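Local structure of peptidoglycan-N-acetylglucosamine deacetylase BC_1960 (5O6Y) at residues A[25-30]-A[48-53]; A[137-142]-A[167-172]; A[74-79]-A[111-116]; A[81-86]-A[117-122]. The protein removes acetyl groups from N-acetylglucosamine residues of peptidoglycan, and also from soluble chitin substrates and N-acetylchitooligomers, using zinc as cofactor. All blocks are in the same frame, centred on the assembly; numbering follows the deposited sequence.

Interaction 1 (A[25-30]-A[48-53]). With 5YA (4-naphthalen-1-yl-~{N}-oxidanyl-benzamide), chain H.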
# COMPACT_ATOMS: atom_id res chain seq x y z
N LEU A 25 2.57 -0.01 7.52
CA LEU A 25 1.14 0.06 7.25
C LEU A 25 0.92 0.54 5.82
O LEU A 25 1.51 1.54 5.40
CB LEU A 25 0.44 1.00 8.23
CG LEU A 25 0.40 0.61 9.71
CD1 LEU A 25 -0.05 1.79 10.57
CD2 LEU A 25 -0.52 -0.58 9.92
N THR A 26 0.08 -0.18 5.08
CA THR A 26 -0.28 0.19 3.72
C THR A 26 -1.79 0.20 3.57
O THR A 26 -2.50 -0.54 4.26
CB THR A 26 0.34 -0.75 2.67
OG1 THR A 26 -0.16 -2.08 2.86
CG2 THR A 26 1.86 -0.76 2.79
N PHE A 27 -2.28 1.04 2.67
CA PHE A 27 -3.71 1.25 2.48
C PHE A 27 -4.02 1.30 0.99
O PHE A 27 -3.31 1.95 0.23
CB PHE A 27 -4.18 2.54 3.17
CG PHE A 27 -3.96 2.54 4.66
CD1 PHE A 27 -4.93 2.05 5.52
CD2 PHE A 27 -2.78 3.03 5.20
CE1 PHE A 27 -4.73 2.05 6.89
CE2 PHE A 27 -2.58 3.02 6.57
CZ PHE A 27 -3.55 2.53 7.41
N ASP A 28 -5.08 0.60 0.58
CA ASP A 28 -5.38 0.39 -0.83
C ASP A 28 -6.75 0.95 -1.20
O ASP A 28 -7.63 1.10 -0.35
CB ASP A 28 -5.35 -1.11 -1.16
CG ASP A 28 -3.94 -1.62 -1.37
OD1 ASP A 28 -2.99 -0.83 -1.22
OD2 ASP A 28 -3.78 -2.81 -1.69
N ASP A 29 -6.89 1.26 -2.49
CA ASP A 29 -8.11 1.59 -3.23
C ASP A 29 -8.49 3.06 -3.12
O ASP A 29 -9.42 3.48 -3.80
CB ASP A 29 -9.31 0.73 -2.84
CG ASP A 29 -9.08 -0.74 -3.09
OD1 ASP A 29 -8.24 -1.07 -3.95
OD2 ASP A 29 -9.73 -1.57 -2.43
N GLY A 30 -7.82 3.85 -2.28
CA GLY A 30 -8.14 5.25 -2.15
C GLY A 30 -7.65 6.05 -3.33
O GLY A 30 -7.10 5.52 -4.30
N VAL A 48 2.48 8.46 13.10
CA VAL A 48 2.78 7.32 12.25
C VAL A 48 2.60 7.71 10.79
O VAL A 48 1.57 8.29 10.41
CB VAL A 48 1.89 6.11 12.60
CG1 VAL A 48 1.82 5.13 11.43
CG2 VAL A 48 2.42 5.41 13.84
N LYS A 49 3.61 7.41 9.97
CA LYS A 49 3.50 7.52 8.52
C LYS A 49 3.10 6.18 7.92
O LYS A 49 3.26 5.12 8.54
CB LYS A 49 4.82 7.99 7.91
CG LYS A 49 5.36 9.29 8.48
CD LYS A 49 4.33 10.40 8.41
CE LYS A 49 4.87 11.69 8.99
NZ LYS A 49 3.83 12.74 9.06
N ALA A 50 2.57 6.23 6.70
CA ALA A 50 2.12 5.02 6.02
C ALA A 50 2.34 5.18 4.52
O ALA A 50 2.87 6.18 4.05
CB ALA A 50 0.65 4.73 6.34
N THR A 51 1.92 4.15 3.78
CA THR A 51 2.06 4.12 2.32
C THR A 51 0.69 3.84 1.72
O THR A 51 0.06 2.83 2.07
CB THR A 51 3.07 3.06 1.88
OG1 THR A 51 4.32 3.28 2.56
CG2 THR A 51 3.30 3.14 0.38
N PHE A 52 0.23 4.71 0.83
CA PHE A 52 -1.09 4.61 0.23
C PHE A 52 -0.94 4.23 -1.24
O PHE A 52 -0.34 4.97 -2.03
CB PHE A 52 -1.86 5.92 0.36
CG PHE A 52 -2.29 6.23 1.76
CD1 PHE A 52 -1.40 6.79 2.67
CD2 PHE A 52 -3.58 5.97 2.18
CE1 PHE A 52 -1.80 7.08 3.96
CE2 PHE A 52 -3.99 6.26 3.47
CZ PHE A 52 -3.09 6.81 4.36
N PHE A 53 -1.49 3.07 -1.61
CA PHE A 53 -1.55 2.64 -3.00
C PHE A 53 -2.87 3.12 -3.59
O PHE A 53 -3.93 2.56 -3.29
CB PHE A 53 -1.40 1.13 -3.12
CG PHE A 53 0.00 0.64 -2.93
CD1 PHE A 53 0.39 0.07 -1.73
CD2 PHE A 53 0.93 0.76 -3.94
CE1 PHE A 53 1.69 -0.38 -1.55
CE2 PHE A 53 2.23 0.32 -3.77
CZ PHE A 53 2.61 -0.26 -2.57
C1 5YA H . -7.91 -11.93 0.90
C2 5YA H . -7.80 -10.67 0.29
C3 5YA H . -7.03 -10.49 -0.85
C4 5YA H . -6.33 -11.60 -1.41
C5 5YA H . -6.44 -12.88 -0.80
C6 5YA H . -7.25 -13.03 0.37
C7 5YA H . -5.52 -11.46 -2.58
C8 5YA H . -4.85 -12.57 -3.10
O1 5YA H . -5.34 -4.65 -3.06
C9 5YA H . -4.97 -13.83 -2.49
C10 5YA H . -5.75 -14.00 -1.35
C11 5YA H . -6.93 -9.13 -1.46
C12 5YA H . -5.76 -8.41 -1.28
C13 5YA H . -5.63 -7.15 -1.82
N1 5YA H . -7.49 -4.52 -3.61
C14 5YA H . -6.67 -6.58 -2.53
C15 5YA H . -7.85 -7.28 -2.71
C16 5YA H . -7.98 -8.56 -2.17
C17 5YA H . -6.46 -5.17 -3.10
O2 5YA H . -7.30 -3.23 -4.13
O HOH W 1 3.90 2.42 8.57
O HOH W 2 3.93 2.15 5.11

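Interaction 2 (A[137-142]-A[167-172]). With NA (sodium ion), chain N; PE3 (3,6,9,12,15,18,21,24,27,30,33,36,39-tridecaoxahentetracontane-1,41-diol), chain I; 5YA (4-naphthalen-1-yl-~{N}-oxidanyl-benzamide), chain H.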
# COMPACT_ATOMS: atom_id res chain seq x y z
N MET A 137 9.18 -0.78 -8.16
CA MET A 137 9.33 -1.87 -7.22
C MET A 137 7.95 -2.31 -6.76
O MET A 137 7.16 -1.49 -6.29
CB MET A 137 10.19 -1.48 -6.01
CG MET A 137 10.33 -2.62 -5.01
SD MET A 137 11.64 -2.44 -3.79
CE MET A 137 11.48 -3.99 -2.91
N ILE A 138 7.67 -3.59 -6.93
CA ILE A 138 6.38 -4.15 -6.54
C ILE A 138 6.49 -4.72 -5.13
O ILE A 138 7.40 -5.50 -4.84
CB ILE A 138 5.89 -5.23 -7.53
CG1 ILE A 138 5.40 -4.60 -8.83
CG2 ILE A 138 4.76 -6.05 -6.91
CD1 ILE A 138 6.50 -4.29 -9.82
N VAL A 139 5.57 -4.33 -4.26
CA VAL A 139 5.52 -4.80 -2.89
C VAL A 139 4.13 -5.35 -2.62
O VAL A 139 3.14 -4.62 -2.75
CB VAL A 139 5.88 -3.70 -1.88
CG1 VAL A 139 5.59 -4.16 -0.46
CG2 VAL A 139 7.34 -3.30 -2.03
N GLN A 140 4.05 -6.62 -2.25
CA GLN A 140 2.79 -7.23 -1.85
C GLN A 140 2.53 -6.98 -0.37
O GLN A 140 2.54 -5.83 0.08
CB GLN A 140 2.78 -8.72 -2.16
CG GLN A 140 3.12 -9.07 -3.61
CD GLN A 140 1.93 -8.93 -4.55
OE1 GLN A 140 0.99 -8.19 -4.27
NE2 GLN A 140 1.98 -9.64 -5.67
N TRP A 141 2.32 -8.04 0.40
CA TRP A 141 2.06 -7.92 1.82
C TRP A 141 2.27 -9.28 2.48
O TRP A 141 2.26 -10.32 1.82
CB TRP A 141 0.64 -7.42 2.10
CG TRP A 141 -0.43 -8.33 1.57
CD1 TRP A 141 -1.04 -9.35 2.24
CD2 TRP A 141 -0.99 -8.32 0.25
NE1 TRP A 141 -1.96 -9.97 1.43
CE2 TRP A 141 -1.94 -9.36 0.20
CE3 TRP A 141 -0.78 -7.54 -0.89
CZ2 TRP A 141 -2.68 -9.63 -0.95
CZ3 TRP A 141 -1.52 -7.81 -2.03
CH2 TRP A 141 -2.46 -8.85 -2.04
N SER A 142 2.46 -9.26 3.80
CA SER A 142 2.62 -10.47 4.58
C SER A 142 1.64 -10.60 5.73
O SER A 142 1.58 -11.67 6.35
CB SER A 142 4.06 -10.58 5.13
OG SER A 142 4.35 -9.52 6.03
N GLY A 167 9.65 -6.49 9.93
CA GLY A 167 9.57 -6.46 8.48
C GLY A 167 8.19 -6.71 7.90
O GLY A 167 8.06 -6.75 6.68
N SER A 168 7.17 -6.86 8.74
CA SER A 168 5.83 -7.14 8.24
C SER A 168 5.28 -5.96 7.44
O SER A 168 5.46 -4.80 7.82
CB SER A 168 4.88 -7.47 9.40
OG SER A 168 5.23 -8.69 10.01
N VAL A 169 4.60 -6.27 6.34
CA VAL A 169 3.89 -5.28 5.53
C VAL A 169 2.41 -5.60 5.65
O VAL A 169 1.95 -6.65 5.18
CB VAL A 169 4.36 -5.30 4.07
CG1 VAL A 169 3.56 -4.30 3.25
CG2 VAL A 169 5.85 -5.00 3.98
N ILE A 170 1.65 -4.70 6.27
CA ILE A 170 0.26 -4.95 6.62
C ILE A 170 -0.64 -4.32 5.56
O ILE A 170 -0.36 -3.22 5.07
CB ILE A 170 -0.06 -4.39 8.02
CG1 ILE A 170 1.03 -4.82 9.01
CG2 ILE A 170 -1.42 -4.87 8.49
CD1 ILE A 170 0.95 -4.13 10.36
N LEU A 171 -1.72 -5.00 5.22
CA LEU A 171 -2.62 -4.56 4.16
C LEU A 171 -3.95 -4.13 4.77
O LEU A 171 -4.60 -4.90 5.47
CB LEU A 171 -2.83 -5.67 3.13
CG LEU A 171 -3.98 -5.53 2.13
CD1 LEU A 171 -3.95 -4.20 1.40
CD2 LEU A 171 -3.94 -6.68 1.15
N GLN A 172 -4.34 -2.88 4.50
CA GLN A 172 -5.67 -2.40 4.83
C GLN A 172 -6.24 -1.67 3.62
O GLN A 172 -5.54 -1.43 2.62
CB GLN A 172 -5.65 -1.49 6.06
CG GLN A 172 -5.62 -2.26 7.38
CD GLN A 172 -5.51 -1.35 8.59
OE1 GLN A 172 -4.57 -0.56 8.70
NE2 GLN A 172 -6.47 -1.45 9.50
NA NA N . 5.47 -10.68 8.29
O25 PE3 I . -0.60 -13.12 0.09
C24 PE3 I . 0.37 -12.13 -0.11
C23 PE3 I . 0.64 -12.03 -1.61
O22 PE3 I . -0.48 -12.50 -2.30
C1 5YA H . -7.91 -11.93 0.90
C2 5YA H . -7.80 -10.67 0.29
C3 5YA H . -7.03 -10.49 -0.85
C4 5YA H . -6.33 -11.60 -1.41
C5 5YA H . -6.44 -12.88 -0.80
C6 5YA H . -7.25 -13.03 0.37
C7 5YA H . -5.52 -11.46 -2.58
C8 5YA H . -4.85 -12.57 -3.10
O1 5YA H . -5.34 -4.65 -3.06
C9 5YA H . -4.97 -13.83 -2.49
C10 5YA H . -5.75 -14.00 -1.35
C11 5YA H . -6.93 -9.13 -1.46
C12 5YA H . -5.76 -8.41 -1.28
C13 5YA H . -5.63 -7.15 -1.82
N1 5YA H . -7.49 -4.52 -3.61
C14 5YA H . -6.67 -6.58 -2.53
C15 5YA H . -7.85 -7.28 -2.71
C16 5YA H . -7.98 -8.56 -2.17
C17 5YA H . -6.46 -5.17 -3.10
O2 5YA H . -7.30 -3.23 -4.13
O HOH W 3 3.76 -13.06 8.39

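Interaction 3 (A[74-79]-A[111-116]). With 5YA (4-naphthalen-1-yl-~{N}-oxidanyl-benzamide), chain H.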
# COMPACT_ATOMS: atom_id res chain seq x y z
N HIS A 74 3.26 11.26 4.08
CA HIS A 74 3.04 9.88 3.68
C HIS A 74 3.57 9.64 2.27
O HIS A 74 3.87 10.58 1.52
CB HIS A 74 1.55 9.53 3.76
CG HIS A 74 0.97 9.69 5.13
ND1 HIS A 74 1.46 9.04 6.23
CD2 HIS A 74 -0.08 10.43 5.56
CE1 HIS A 74 0.75 9.37 7.29
NE2 HIS A 74 -0.19 10.21 6.92
N VAL A 75 3.69 8.37 1.91
CA VAL A 75 4.19 7.95 0.60
C VAL A 75 3.04 7.40 -0.21
O VAL A 75 2.18 6.68 0.32
CB VAL A 75 5.33 6.92 0.75
CG1 VAL A 75 5.72 6.36 -0.61
CG2 VAL A 75 6.54 7.56 1.43
N ILE A 76 3.01 7.74 -1.49
CA ILE A 76 1.94 7.35 -2.41
C ILE A 76 2.45 6.26 -3.33
O ILE A 76 3.58 6.33 -3.84
CB ILE A 76 1.44 8.57 -3.21
CG1 ILE A 76 0.65 9.51 -2.29
CG2 ILE A 76 0.60 8.14 -4.41
CD1 ILE A 76 0.37 10.87 -2.89
N GLY A 77 1.63 5.23 -3.54
CA GLY A 77 1.97 4.14 -4.43
C GLY A 77 0.97 3.95 -5.56
O GLY A 77 -0.17 4.41 -5.48
N ASN A 78 1.40 3.26 -6.62
CA ASN A 78 0.59 3.07 -7.82
C ASN A 78 -0.20 1.77 -7.70
O ASN A 78 0.38 0.69 -7.58
CB ASN A 78 1.49 3.04 -9.05
CG ASN A 78 0.72 3.16 -10.35
OD1 ASN A 78 -0.42 2.71 -10.46
ND2 ASN A 78 1.35 3.77 -11.35
N HIS A 79 -1.53 1.88 -7.73
CA HIS A 79 -2.42 0.73 -7.59
C HIS A 79 -3.25 0.51 -8.85
O HIS A 79 -4.38 0.03 -8.78
CB HIS A 79 -3.33 0.92 -6.37
CG HIS A 79 -3.89 -0.37 -5.84
ND1 HIS A 79 -3.23 -1.57 -5.93
CD2 HIS A 79 -5.06 -0.63 -5.19
CE1 HIS A 79 -3.96 -2.52 -5.37
NE2 HIS A 79 -5.07 -1.97 -4.92
N TYR A 111 5.57 13.83 -7.80
CA TYR A 111 6.58 12.84 -8.15
C TYR A 111 5.90 11.62 -8.73
O TYR A 111 4.74 11.33 -8.43
CB TYR A 111 7.45 12.45 -6.95
CG TYR A 111 6.69 11.76 -5.83
CD1 TYR A 111 6.04 12.50 -4.85
CD2 TYR A 111 6.63 10.38 -5.75
CE1 TYR A 111 5.35 11.88 -3.82
CE2 TYR A 111 5.95 9.74 -4.72
CZ TYR A 111 5.31 10.50 -3.76
OH TYR A 111 4.62 9.88 -2.74
N ALA A 112 6.63 10.90 -9.58
CA ALA A 112 6.14 9.63 -10.10
C ALA A 112 6.41 8.53 -9.08
O ALA A 112 7.57 8.25 -8.78
CB ALA A 112 6.82 9.31 -11.42
N PRO A 113 5.37 7.90 -8.53
CA PRO A 113 5.60 6.89 -7.48
C PRO A 113 6.41 5.71 -7.99
O PRO A 113 6.21 5.22 -9.11
CB PRO A 113 4.18 6.47 -7.09
CG PRO A 113 3.31 7.62 -7.50
CD PRO A 113 3.94 8.16 -8.75
N LYS A 114 7.34 5.25 -7.15
CA LYS A 114 8.19 4.12 -7.49
C LYS A 114 7.53 2.78 -7.17
O LYS A 114 7.82 1.78 -7.84
CB LYS A 114 9.52 4.22 -6.75
CG LYS A 114 10.56 3.19 -7.17
CD LYS A 114 11.69 3.10 -6.16
CE LYS A 114 12.85 2.27 -6.68
NZ LYS A 114 13.52 2.92 -7.83
N PHE A 115 6.65 2.74 -6.18
CA PHE A 115 6.09 1.48 -5.70
C PHE A 115 4.78 1.17 -6.41
O PHE A 115 3.91 2.04 -6.56
CB PHE A 115 5.88 1.53 -4.19
CG PHE A 115 7.15 1.37 -3.40
CD1 PHE A 115 8.00 2.44 -3.21
CD2 PHE A 115 7.50 0.13 -2.88
CE1 PHE A 115 9.18 2.29 -2.50
CE2 PHE A 115 8.67 -0.02 -2.17
CZ PHE A 115 9.51 1.05 -1.98
N ILE A 116 4.65 -0.08 -6.86
CA ILE A 116 3.44 -0.60 -7.48
C ILE A 116 2.93 -1.74 -6.61
O ILE A 116 3.71 -2.53 -6.08
CB ILE A 116 3.71 -1.10 -8.92
CG1 ILE A 116 4.07 0.07 -9.84
CG2 ILE A 116 2.51 -1.86 -9.48
CD1 ILE A 116 4.27 -0.35 -11.28
C1 5YA H . -7.91 -11.93 0.90
C2 5YA H . -7.80 -10.67 0.29
C3 5YA H . -7.03 -10.49 -0.85
C4 5YA H . -6.33 -11.60 -1.41
C5 5YA H . -6.44 -12.88 -0.80
C6 5YA H . -7.25 -13.03 0.37
C7 5YA H . -5.52 -11.46 -2.58
C8 5YA H . -4.85 -12.57 -3.10
O1 5YA H . -5.34 -4.65 -3.06
C9 5YA H . -4.97 -13.83 -2.49
C10 5YA H . -5.75 -14.00 -1.35
C11 5YA H . -6.93 -9.13 -1.46
C12 5YA H . -5.76 -8.41 -1.28
C13 5YA H . -5.63 -7.15 -1.82
N1 5YA H . -7.49 -4.52 -3.61
C14 5YA H . -6.67 -6.58 -2.53
C15 5YA H . -7.85 -7.28 -2.71
C16 5YA H . -7.98 -8.56 -2.17
C17 5YA H . -6.46 -5.17 -3.10
O2 5YA H . -7.30 -3.23 -4.13
O HOH W 4 4.69 12.30 -0.28
O HOH W 5 6.27 5.35 -4.17
O HOH W 6 4.12 5.39 -10.78

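Interaction 4 (A[81-86]-A[117-122]). With 5YA (4-naphthalen-1-yl-~{N}-oxidanyl-benzamide), chain H.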
# COMPACT_ATOMS: atom_id res chain seq x y z
N TYR A 81 -5.10 1.95 -12.56
CA TYR A 81 -6.13 2.96 -12.81
C TYR A 81 -7.52 2.47 -12.42
O TYR A 81 -8.19 3.08 -11.58
CB TYR A 81 -6.10 3.38 -14.28
CG TYR A 81 -7.14 4.42 -14.64
CD1 TYR A 81 -6.89 5.78 -14.45
CD2 TYR A 81 -8.38 4.05 -15.16
CE1 TYR A 81 -7.84 6.73 -14.77
CE2 TYR A 81 -9.33 5.00 -15.48
CZ TYR A 81 -9.06 6.34 -15.29
OH TYR A 81 -10.01 7.28 -15.61
N SER A 82 -7.98 1.37 -13.02
CA SER A 82 -9.35 0.90 -12.85
C SER A 82 -9.43 -0.46 -12.16
O SER A 82 -10.46 -1.13 -12.24
CB SER A 82 -10.07 0.85 -14.20
OG SER A 82 -9.40 -0.02 -15.10
N HIS A 83 -8.36 -0.87 -11.48
CA HIS A 83 -8.33 -2.07 -10.65
C HIS A 83 -8.72 -3.34 -11.42
O HIS A 83 -9.69 -4.01 -11.05
CB HIS A 83 -9.27 -1.89 -9.46
CG HIS A 83 -8.87 -2.66 -8.24
ND1 HIS A 83 -9.45 -3.87 -7.90
CD2 HIS A 83 -7.97 -2.39 -7.27
CE1 HIS A 83 -8.91 -4.32 -6.78
NE2 HIS A 83 -8.01 -3.44 -6.38
N PRO A 84 -8.00 -3.70 -12.50
CA PRO A 84 -8.32 -4.96 -13.18
C PRO A 84 -7.43 -6.11 -12.73
O PRO A 84 -6.39 -5.88 -12.10
CB PRO A 84 -8.06 -4.62 -14.65
CG PRO A 84 -6.89 -3.68 -14.58
CD PRO A 84 -7.01 -2.92 -13.26
N ASN A 85 -7.82 -7.34 -13.03
CA ASN A 85 -6.96 -8.50 -12.78
C ASN A 85 -5.83 -8.48 -13.79
O ASN A 85 -6.01 -8.85 -14.95
CB ASN A 85 -7.77 -9.79 -12.86
CG ASN A 85 -7.01 -11.00 -12.34
OD1 ASN A 85 -5.78 -11.06 -12.43
ND2 ASN A 85 -7.74 -11.96 -11.80
N LEU A 86 -4.64 -8.04 -13.35
CA LEU A 86 -3.52 -7.87 -14.27
C LEU A 86 -3.11 -9.18 -14.95
O LEU A 86 -2.49 -9.14 -16.02
CB LEU A 86 -2.32 -7.27 -13.53
CG LEU A 86 -2.41 -5.79 -13.19
CD1 LEU A 86 -1.09 -5.31 -12.61
CD2 LEU A 86 -2.78 -4.98 -14.42
N ARG A 117 1.61 -1.82 -6.45
CA ARG A 117 0.97 -2.98 -5.85
C ARG A 117 -0.10 -3.47 -6.82
O ARG A 117 -1.03 -2.71 -7.15
CB ARG A 117 0.37 -2.68 -4.48
CG ARG A 117 -0.37 -3.87 -3.89
CD ARG A 117 -0.76 -3.64 -2.44
NE ARG A 117 0.39 -3.74 -1.54
CZ ARG A 117 0.34 -3.41 -0.25
NH1 ARG A 117 -0.79 -2.97 0.28
NH2 ARG A 117 1.43 -3.53 0.51
N PRO A 118 -0.02 -4.71 -7.30
CA PRO A 118 -1.03 -5.21 -8.22
C PRO A 118 -2.30 -5.58 -7.48
O PRO A 118 -2.24 -6.20 -6.41
CB PRO A 118 -0.36 -6.44 -8.84
CG PRO A 118 0.56 -6.93 -7.78
CD PRO A 118 1.04 -5.70 -7.04
N PRO A 119 -3.47 -5.20 -8.00
CA PRO A 119 -4.73 -5.59 -7.36
C PRO A 119 -4.88 -7.10 -7.30
O PRO A 119 -4.47 -7.82 -8.22
CB PRO A 119 -5.80 -4.94 -8.25
CG PRO A 119 -5.10 -4.62 -9.53
CD PRO A 119 -3.68 -4.33 -9.17
N TYR A 120 -5.45 -7.58 -6.20
CA TYR A 120 -5.59 -8.99 -5.87
C TYR A 120 -4.26 -9.72 -5.79
O TYR A 120 -4.23 -10.95 -5.69
CB TYR A 120 -6.51 -9.72 -6.87
CG TYR A 120 -7.67 -8.90 -7.38
CD1 TYR A 120 -8.79 -8.67 -6.58
CD2 TYR A 120 -7.66 -8.36 -8.66
CE1 TYR A 120 -9.86 -7.93 -7.05
CE2 TYR A 120 -8.73 -7.62 -9.13
CZ TYR A 120 -9.82 -7.41 -8.32
OH TYR A 120 -10.88 -6.66 -8.79
N GLY A 121 -3.14 -9.00 -5.84
CA GLY A 121 -1.83 -9.62 -5.85
C GLY A 121 -1.49 -10.37 -7.12
O GLY A 121 -0.48 -11.08 -7.15
N GLU A 122 -2.29 -10.23 -8.17
CA GLU A 122 -2.09 -10.97 -9.41
C GLU A 122 -1.16 -10.19 -10.33
O GLU A 122 -1.42 -9.02 -10.64
CB GLU A 122 -3.43 -11.21 -10.10
CG GLU A 122 -4.50 -11.85 -9.22
CD GLU A 122 -4.65 -13.34 -9.47
OE1 GLU A 122 -3.73 -13.94 -10.07
OE2 GLU A 122 -5.69 -13.90 -9.09
C1 5YA H . -7.91 -11.93 0.90
C2 5YA H . -7.80 -10.67 0.29
C3 5YA H . -7.03 -10.49 -0.85
C4 5YA H . -6.33 -11.60 -1.41
C5 5YA H . -6.44 -12.88 -0.80
C6 5YA H . -7.25 -13.03 0.37
C7 5YA H . -5.52 -11.46 -2.58
C8 5YA H . -4.85 -12.57 -3.10
O1 5YA H . -5.34 -4.65 -3.06
C9 5YA H . -4.97 -13.83 -2.49
C10 5YA H . -5.75 -14.00 -1.35
C11 5YA H . -6.93 -9.13 -1.46
C12 5YA H . -5.76 -8.41 -1.28
C13 5YA H . -5.63 -7.15 -1.82
N1 5YA H . -7.49 -4.52 -3.61
C14 5YA H . -6.67 -6.58 -2.53
C15 5YA H . -7.85 -7.28 -2.71
C16 5YA H . -7.98 -8.56 -2.17
C17 5YA H . -6.46 -5.17 -3.10
O2 5YA H . -7.30 -3.23 -4.13

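Interaction 1 (A[25-30]-A[48-53])
F27 and F52 lie side by side and point the same way from neighbouring parallel strands, 22-28 and 51-54. Their ring planes are 22° apart but slid so far that the rings barely overlap, with centroids separated by 5.1 Å. The closest side-chain touch is F27 CB on F52 CD2, at 3.6 Å, and F27 CD2 stands over one face of the F52 ring, near its rim. With its CG beside the backbone N (chi1 -61°), F27 sends its ring back along the strand, where the methyl of A50 meets it at the edge, CB to CE2 3.7 Å. L43 of helix 37-45 covers A50 and F52, and I39 packs on F27.

The other side of the sheet carries T26 beside T51 and D28 beside F53. Here the D28 carboxylate stands nearly upright to the F53 ring, the two planes 83° apart, and OD1 rests 3.2 Å from F53 CB; its ion pair with R117 NH1 is long and weak. T26 OG1 is held from outside by I170 O and R117 NH1.

Parallel backbone bonds run alternately: T51 N to L25 O, F27 N to T51 O, then F53 N to F27 O at 2.8 Å. This beta-alpha-beta unit's first strand carries D28, the predicted proton acceptor, followed at once by the zinc-binding residue D29 (no zinc is modelled here). D28 OD2 lies 2.8 Å from the hydroxamate O1, while D29 OD2 bonds to T175 OG1. A greasy layer thus backs a mixed face, T26, T51 and D28 with the F53 ring among them, that leads to the pocket.

Interaction 2 (A[137-142]-A[167-172])
W141 lays its indole over L171: CD2 of the leucine sits above the middle of one face, 3.6 Å from the centroid of the six-membered ring and 17° off its normal, a CH-pi contact. C24 of the polyether PE3 lies on the opposite face, nearer the rim, so the indole is sandwiched between two aliphatic groups. The bound naphthyl-benzamide comes up at the far end of the ring system, where its C12 is 3.3 Å from W141 CZ2. The same L171 CD2 touches ligand atom C13 at 3.4 Å, and one methyl therefore serves both the tryptophan and the bound benzamide.

Behind the indole, V169 fills the angle between the two chains, its CG1 against V139 CG1 and Q140 O. The backbones are joined at S142, whose N donates to V169 O at 3.0 Å. In return V169 N reaches S142 OG at 3.3 Å; with chi1 63° the hydroxyl falls between its own backbone N and carbonyl carbon, facing that amide. A sodium ion is gripped by S142 OG at 2.8 Å and by S168 OG at 2.6 Å, with a water also attached, and S168 OG has a further bond to F165 N.

The contact changes character along its length. Its outer end is a polar, ion-bridged pair of serines, and its inner end an apolar wall, W141 with L171, well suited to the ligand's aromatic rings.

Interaction 3 (A[74-79]-A[111-116])
The touching parts run 61° apart end to end and meet in a single bridge, N78 with I116, where N78 N donates to F115 O at 2.8 Å in an almost straight bond (177°) and I116 CA makes a CA-H...O contact with N78 O.

Y111 CG lies between its backbone N and carbonyl carbon (chi1 63°), which brings the ring across I76 at a slant and sets OH where I76 N donates to it at 3.0 Å. P113 runs alongside I76, its CB on I76 O at 3.3 Å and its CG facing I76 CG2. Beyond it, N78 CB touches I116 CG1 at 4.0 Å. The N78 amide has partners at both ends: OD1 takes T80 N, and ND2 reaches I98 O as well as a water shared with P113 O. The zinc-binding residue H79 turns away, its NE2 bonding the hydroxamate O2 at 2.7 Å and its ND1 R117 O.

Helix 91-109 lies over N78 and P113, helix 63-71 over I76, and helix 204-207 over V75 and F115. Strand 75-78 pairs with 51-54, and strand 115-116 with 137-139, so this bridge spans the junction between two parallel sheets, consistent with the distorted beta/alpha barrel of the NodB family.

Interaction 4 (A[81-86]-A[117-122])
P119 and H83 slide past each other in opposite directions, so that P119 CB sits over one face of the imidazole, 3.4 Å from its centroid, as a CH-pi contact. H83 CG is opposite the backbone N (chi1 -151°), carrying the ring to P119 and Y120. Y120 meets it in another way. The edge of H83 is turned toward the face of the phenol, planes at 73°, in an offset edge-to-face pair with centroids 4.8 Å apart, and CE1 is the atom over that face. ND1 also makes a weak bond to Y120 OH at 3.3 Å. Between proline and tyrosine, the ring of this zinc-binding residue is probably limited in its rotation, and NE2 is directed to the hydroxamate O2, although the 2.4 Å between them is too short to be taken literally.

P119 presses CG on P84 O at 3.1 Å as well. It is partly 2-hydroxylated in the natural enzyme but is plain proline here. Farther along the loops, N85 OD1 rests on E122 CB at 3.3 Å while bonding A87 N, and the side chains of L86 and P118 cross at about a right angle, CD1 meeting CB.

Both segments are loops beyond the C-terminal ends of strands 75-78 and 115-116. The first leads into helix 91-109, where Q97 packs on P84. The second leads into helix 125-133, whose Q127 NE2 bonds L86 O and so joins the loops from outside.

How the interactions relate
Interactions 1, 2 and 3 are buried among the strands, while interaction 4 is a partly buried loop pair lining the pocket. Strand 22-28 of interaction 1 lies between strand 169-173 of interaction 2 and strand 51-54, which in turn pairs with 75-78 of interaction 3; strand 115-116 then adjoins 137-139, bringing the circuit back to interaction 2. R117 of interaction 4 ties the set together, reaching T26, H79 and V139. Regular parallel backbone bonds dominate interaction 1, 2 and 3 each combine one backbone bond with one to a side-chain hydroxyl, and ring contacts prevail in 4. All touch the ligand: 1 and 3 at its hydroxamate, 4 at hydroxamate and rings, 2 along the rings.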